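Cellulase CEL9M (Clostridium cellulolyticum, PDB 1IA6) probably hydrolyses internal beta-1,4-glucosidic linkages in cellulose, as an endoglucanase of glycoside hydrolase family 9. Local coordinates at residues A[111-123]-A[140-154]. Numbering follows the deposited sequence. Where two conformers were deposited one is given.
Sequences NSTTFYYQVGEGN and PSLYKADPSSPASDI
Phe115 and Ala145 form a hydrogen-bonded pair of an antiparallel sheet, in which strand 115-119 takes strand 143-145 as its outer neighbour and strand 62-63 on its other edge. This small sheet lies over the helices of the family 9 alpha barrel, and the side chain of Val119 is about 8 Å from the bound zinc ion. Four backbone hydrogen bonds join the segments. Ala145 N gives a nearly straight bond to Phe115 O (2.7 Å) and Phe115 N donates back to Ala145 O; Tyr117 N reaches Tyr143 O, and beyond the regular pairing Gly120 N meets Pro140 O at 2.8 Å.

Apolar contacts gather round Tyr117, where CG stands between the backbone N and carbonyl carbon (chi1 63°), a torsion that lays the ring between Tyr143 CB and Ile154 CD1. Ile154, from the start of helix 152-169, lays CD1 over one ring face in a CH-pi contact, 3.8 Å from the centroid. Tyr143 CB presses on the other face, 3.4 Å from Tyr117 CE1, while Ala151 CB comes up obliquely to Tyr117 CE2. Among the residues on the far side of the sheet, Tyr116 runs beside the extended Lys144 chain, with Lys144 CB 3.6 Å from Tyr116 CD1.

The Gln118 amide stands almost perpendicular to the Tyr143 ring (83°) and brings Gln118 OE1 to the ring edge, 3.3 Å from Tyr143 CD2; Gln118 NE2 donates to Gly120 O and also has Gln201 as a partner. Tyr117 OH, bonded elsewhere to Asn199 N, meets a water at 2.6 Å in the plane of its ring, and that water also bonds Ser149 OG and donates to Lys144 O and Pro150 O.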
loop_
_atom_site.group_PDB
_atom_site.type_symbol
_atom_site.label_atom_id
_atom_site.label_comp_id
_atom_site.label_asym_id
_atom_site.label_seq_id
_atom_site.Cartn_x
_atom_site.Cartn_y
_atom_site.Cartn_z
ATOM N N ASN A 111 -11.496 4.529 21.824
ATOM C CA ASN A 111 -12.008 5.811 22.297
ATOM C C ASN A 111 -11.413 6.909 21.422
ATOM O O ASN A 111 -10.561 6.634 20.579
ATOM C CB ASN A 111 -11.674 6.034 23.779
ATOM C CG ASN A 111 -10.194 5.948 24.070
ATOM O OD1 ASN A 111 -9.398 6.732 23.556
ATOM N ND2 ASN A 111 -9.814 4.991 24.909
ATOM N N SER A 112 -11.854 8.147 21.617
ATOM C CA SER A 112 -11.391 9.257 20.788
ATOM C C SER A 112 -9.901 9.593 20.811
ATOM O O SER A 112 -9.404 10.211 19.873
ATOM C CB SER A 112 -12.186 10.523 21.123
ATOM O OG SER A 112 -11.874 10.990 22.423
ATOM N N THR A 113 -9.183 9.195 21.856
ATOM C CA THR A 113 -7.762 9.520 21.928
ATOM C C THR A 113 -6.802 8.332 21.961
ATOM O O THR A 113 -5.648 8.479 22.366
ATOM C CB THR A 113 -7.463 10.414 23.152
ATOM O OG1 THR A 113 -7.869 9.737 24.347
ATOM C CG2 THR A 113 -8.210 11.739 23.041
ATOM N N THR A 114 -7.259 7.164 21.524
ATOM C CA THR A 114 -6.394 5.988 21.533
ATOM C C THR A 114 -6.439 5.235 20.214
ATOM O O THR A 114 -7.499 5.091 19.608
ATOM C CB THR A 114 -6.800 5.009 22.646
ATOM O OG1 THR A 114 -6.865 5.708 23.895
ATOM C CG2 THR A 114 -5.785 3.874 22.751
ATOM N N PHE A 115 -5.278 4.765 19.766
ATOM C CA PHE A 115 -5.205 4.000 18.529
ATOM C C PHE A 115 -4.073 2.989 18.591
ATOM O O PHE A 115 -2.901 3.366 18.646
ATOM C CB PHE A 115 -4.976 4.910 17.323
ATOM C CG PHE A 115 -5.015 4.180 16.012
ATOM C CD1 PHE A 115 -6.205 3.630 15.546
ATOM C CD2 PHE A 115 -3.859 4.015 15.256
ATOM C CE1 PHE A 115 -6.244 2.919 14.345
ATOM C CE2 PHE A 115 -3.887 3.305 14.051
ATOM C CZ PHE A 115 -5.080 2.757 13.596
ATOM N N TYR A 116 -4.434 1.707 18.591
ATOM C CA TYR A 116 -3.458 0.621 18.614
ATOM C C TYR A 116 -2.997 0.444 17.179
ATOM O O TYR A 116 -3.830 0.392 16.269
ATOM C CB TYR A 116 -4.117 -0.658 19.119
ATOM C CG TYR A 116 -4.400 -0.622 20.601
ATOM C CD1 TYR A 116 -3.395 -0.902 21.524
ATOM C CD2 TYR A 116 -5.660 -0.265 21.081
ATOM C CE1 TYR A 116 -3.632 -0.828 22.893
ATOM C CE2 TYR A 116 -5.907 -0.185 22.453
ATOM C CZ TYR A 116 -4.887 -0.470 23.350
ATOM O OH TYR A 116 -5.115 -0.394 24.705
ATOM N N TYR A 117 -1.686 0.347 16.959
ATOM C CA TYR A 117 -1.211 0.221 15.586
ATOM C C TYR A 117 -0.209 -0.876 15.246
ATOM O O TYR A 117 0.280 -0.937 14.121
ATOM C CB TYR A 117 -0.703 1.580 15.089
ATOM C CG TYR A 117 0.486 2.159 15.822
ATOM C CD1 TYR A 117 1.776 1.694 15.578
ATOM C CD2 TYR A 117 0.327 3.227 16.711
ATOM C CE1 TYR A 117 2.885 2.284 16.193
ATOM C CE2 TYR A 117 1.421 3.822 17.330
ATOM C CZ TYR A 117 2.698 3.349 17.064
ATOM O OH TYR A 117 3.782 3.955 17.652
ATOM N N GLN A 118 0.113 -1.737 16.203
ATOM C CA GLN A 118 0.996 -2.853 15.894
ATOM C C GLN A 118 0.657 -4.055 16.743
ATOM O O GLN A 118 0.616 -3.976 17.971
ATOM C CB GLN A 118 2.487 -2.526 16.066
ATOM C CG GLN A 118 3.347 -3.707 15.553
ATOM C CD GLN A 118 4.844 -3.449 15.526
ATOM O OE1 GLN A 118 5.301 -2.382 15.119
ATOM N NE2 GLN A 118 5.619 -4.449 15.942
ATOM N N VAL A 119 0.383 -5.165 16.071
ATOM C CA VAL A 119 0.073 -6.418 16.739
ATOM C C VAL A 119 1.148 -7.393 16.296
ATOM O O VAL A 119 1.316 -7.635 15.098
ATOM C CB VAL A 119 -1.309 -6.949 16.327
ATOM C CG1 VAL A 119 -1.521 -8.359 16.881
ATOM C CG2 VAL A 119 -2.387 -6.012 16.845
ATOM N N GLY A 120 1.876 -7.935 17.267
ATOM C CA GLY A 120 2.954 -8.863 16.974
ATOM C C GLY A 120 4.297 -8.189 17.192
ATOM O O GLY A 120 4.395 -6.961 17.215
ATOM N N GLU A 121 5.340 -8.992 17.365
ATOM C CA GLU A 121 6.683 -8.464 17.573
ATOM C C GLU A 121 7.531 -9.049 16.444
ATOM O O GLU A 121 7.676 -10.266 16.334
ATOM C CB GLU A 121 7.205 -8.898 18.950
ATOM C CG GLU A 121 8.483 -8.206 19.395
ATOM C CD GLU A 121 9.709 -8.720 18.675
ATOM O OE1 GLU A 121 10.015 -9.924 18.808
ATOM O OE2 GLU A 121 10.367 -7.927 17.976
ATOM N N GLY A 122 8.063 -8.168 15.600
ATOM C CA GLY A 122 8.844 -8.581 14.446
ATOM C C GLY A 122 9.937 -9.625 14.593
ATOM O O GLY A 122 10.000 -10.579 13.814
ATOM N N ASN A 123 10.815 -9.449 15.572
ATOM C CA ASN A 123 11.911 -10.390 15.767
ATOM C C ASN A 123 11.442 -11.813 16.033
ATOM O O ASN A 123 11.915 -12.756 15.398
ATOM C CB ASN A 123 12.809 -9.909 16.905
ATOM C CG ASN A 123 13.431 -8.565 16.611
ATOM O OD1 ASN A 123 14.175 -8.419 15.641
ATOM N ND2 ASN A 123 13.125 -7.568 17.439
ATOM N N PRO A 140 1.771 -9.716 21.182
ATOM C CA PRO A 140 1.597 -8.492 21.962
ATOM C C PRO A 140 1.046 -7.330 21.146
ATOM O O PRO A 140 1.369 -7.177 19.967
ATOM C CB PRO A 140 3.010 -8.204 22.452
ATOM C CG PRO A 140 3.843 -8.632 21.271
ATOM C CD PRO A 140 3.195 -9.949 20.875
ATOM N N SER A 141 0.187 -6.534 21.771
ATOM C CA SER A 141 -0.348 -5.340 21.130
ATOM C C SER A 141 0.762 -4.378 21.539
ATOM O O SER A 141 0.635 -3.606 22.491
ATOM C CB SER A 141 -1.687 -4.964 21.762
ATOM O OG SER A 141 -2.603 -6.041 21.634
ATOM N N LEU A 142 1.866 -4.467 20.806
ATOM C CA LEU A 142 3.084 -3.718 21.085
ATOM C C LEU A 142 3.060 -2.196 21.168
ATOM O O LEU A 142 3.625 -1.625 22.104
ATOM C CB LEU A 142 4.169 -4.151 20.096
ATOM C CG LEU A 142 5.614 -3.938 20.553
ATOM C CD1 LEU A 142 5.847 -4.685 21.868
ATOM C CD2 LEU A 142 6.571 -4.434 19.485
ATOM N N TYR A 143 2.432 -1.536 20.202
ATOM C CA TYR A 143 2.398 -0.077 20.198
ATOM C C TYR A 143 1.002 0.520 20.058
ATOM O O TYR A 143 0.112 -0.054 19.426
ATOM C CB TYR A 143 3.262 0.477 19.061
ATOM C CG TYR A 143 4.708 0.036 19.062
ATOM C CD1 TYR A 143 5.559 0.360 20.118
ATOM C CD2 TYR A 143 5.235 -0.682 17.986
ATOM C CE1 TYR A 143 6.900 -0.016 20.101
ATOM C CE2 TYR A 143 6.577 -1.063 17.960
ATOM C CZ TYR A 143 7.401 -0.727 19.021
ATOM O OH TYR A 143 8.728 -1.095 19.001
ATOM N N LYS A 144 0.830 1.695 20.649
ATOM C CA LYS A 144 -0.430 2.412 20.579
ATOM C C LYS A 144 -0.123 3.898 20.660
ATOM O O LYS A 144 0.867 4.305 21.268
ATOM C CB LYS A 144 -1.352 2.017 21.735
ATOM C CG LYS A 144 -0.896 2.501 23.097
ATOM C CD LYS A 144 -1.947 2.213 24.159
ATOM C CE LYS A 144 -1.479 2.658 25.530
ATOM N NZ LYS A 144 -2.483 2.320 26.572
ATOM N N ALA A 145 -0.966 4.702 20.029
ATOM C CA ALA A 145 -0.805 6.139 20.052
ATOM C C ALA A 145 -1.847 6.701 21.008
ATOM O O ALA A 145 -2.973 6.211 21.069
ATOM C CB ALA A 145 -1.009 6.710 18.658
ATOM N N ASP A 146 -1.449 7.703 21.780
ATOM C CA ASP A 146 -2.342 8.372 22.717
ATOM C C ASP A 146 -1.764 9.761 22.980
ATOM O O ASP A 146 -0.743 10.125 22.402
ATOM C CB ASP A 146 -2.488 7.564 24.018
ATOM C CG ASP A 146 -1.165 7.260 24.673
ATOM O OD1 ASP A 146 -0.341 8.182 24.821
ATOM O OD2 ASP A 146 -0.953 6.092 25.054
ATOM N N PRO A 147 -2.409 10.561 23.842
ATOM C CA PRO A 147 -1.896 11.909 24.119
ATOM C C PRO A 147 -0.419 12.027 24.497
ATOM O O PRO A 147 0.178 13.085 24.313
ATOM C CB PRO A 147 -2.827 12.403 25.223
ATOM C CG PRO A 147 -4.128 11.784 24.823
ATOM C CD PRO A 147 -3.709 10.359 24.504
ATOM N N SER A 148 0.173 10.952 25.005
ATOM C CA SER A 148 1.577 10.995 25.406
ATOM C C SER A 148 2.506 10.197 24.495
ATOM O O SER A 148 3.721 10.191 24.693
ATOM C CB SER A 148 1.723 10.492 26.843
ATOM O OG SER A 148 1.281 9.152 26.955
ATOM N N SER A 149 1.937 9.534 23.498
ATOM C CA SER A 149 2.716 8.729 22.561
ATOM C C SER A 149 2.337 9.086 21.125
ATOM O O SER A 149 1.308 8.641 20.615
ATOM C CB SER A 149 2.461 7.240 22.815
ATOM O OG SER A 149 3.241 6.431 21.953
ATOM N N PRO A 150 3.172 9.896 20.453
ATOM C CA PRO A 150 2.927 10.321 19.073
ATOM C C PRO A 150 3.105 9.245 18.006
ATOM O O PRO A 150 3.875 8.297 18.171
ATOM C CB PRO A 150 3.922 11.461 18.888
ATOM C CG PRO A 150 5.084 10.990 19.694
ATOM C CD PRO A 150 4.427 10.481 20.961
ATOM N N ALA A 151 2.381 9.420 16.907
ATOM C CA ALA A 151 2.441 8.519 15.761
ATOM C C ALA A 151 1.721 9.262 14.643
ATOM O O ALA A 151 0.850 8.714 13.973
ATOM C CB ALA A 151 1.729 7.209 16.076
ATOM N N SER A 152 2.104 10.522 14.455
ATOM C CA SER A 152 1.490 11.389 13.454
ATOM C C SER A 152 1.423 10.826 12.043
ATOM O O SER A 152 0.429 11.028 11.341
ATOM C CB SER A 152 2.210 12.737 13.421
ATOM O OG SER A 152 2.200 13.341 14.701
ATOM N N ASP A 153 2.474 10.137 11.613
ATOM C CA ASP A 153 2.477 9.581 10.268
ATOM C C ASP A 153 1.494 8.418 10.144
ATOM O O ASP A 153 0.715 8.355 9.189
ATOM C CB ASP A 153 3.901 9.159 9.857
ATOM C CG ASP A 153 4.572 8.233 10.868
ATOM O OD1 ASP A 153 4.142 8.182 12.038
ATOM O OD2 ASP A 153 5.553 7.562 10.488
ATOM N N ILE A 154 1.520 7.511 11.113
ATOM C CA ILE A 154 0.624 6.362 11.106
ATOM C C ILE A 154 -0.831 6.813 11.231
ATOM O O ILE A 154 -1.698 6.365 10.482
ATOM C CB ILE A 154 0.975 5.394 12.257
ATOM C CG1 ILE A 154 2.375 4.820 12.018
ATOM C CG2 ILE A 154 -0.065 4.273 12.357
ATOM C CD1 ILE A 154 2.822 3.811 13.060
HETATM O O HOH W 1 3.213 5.713 19.476
#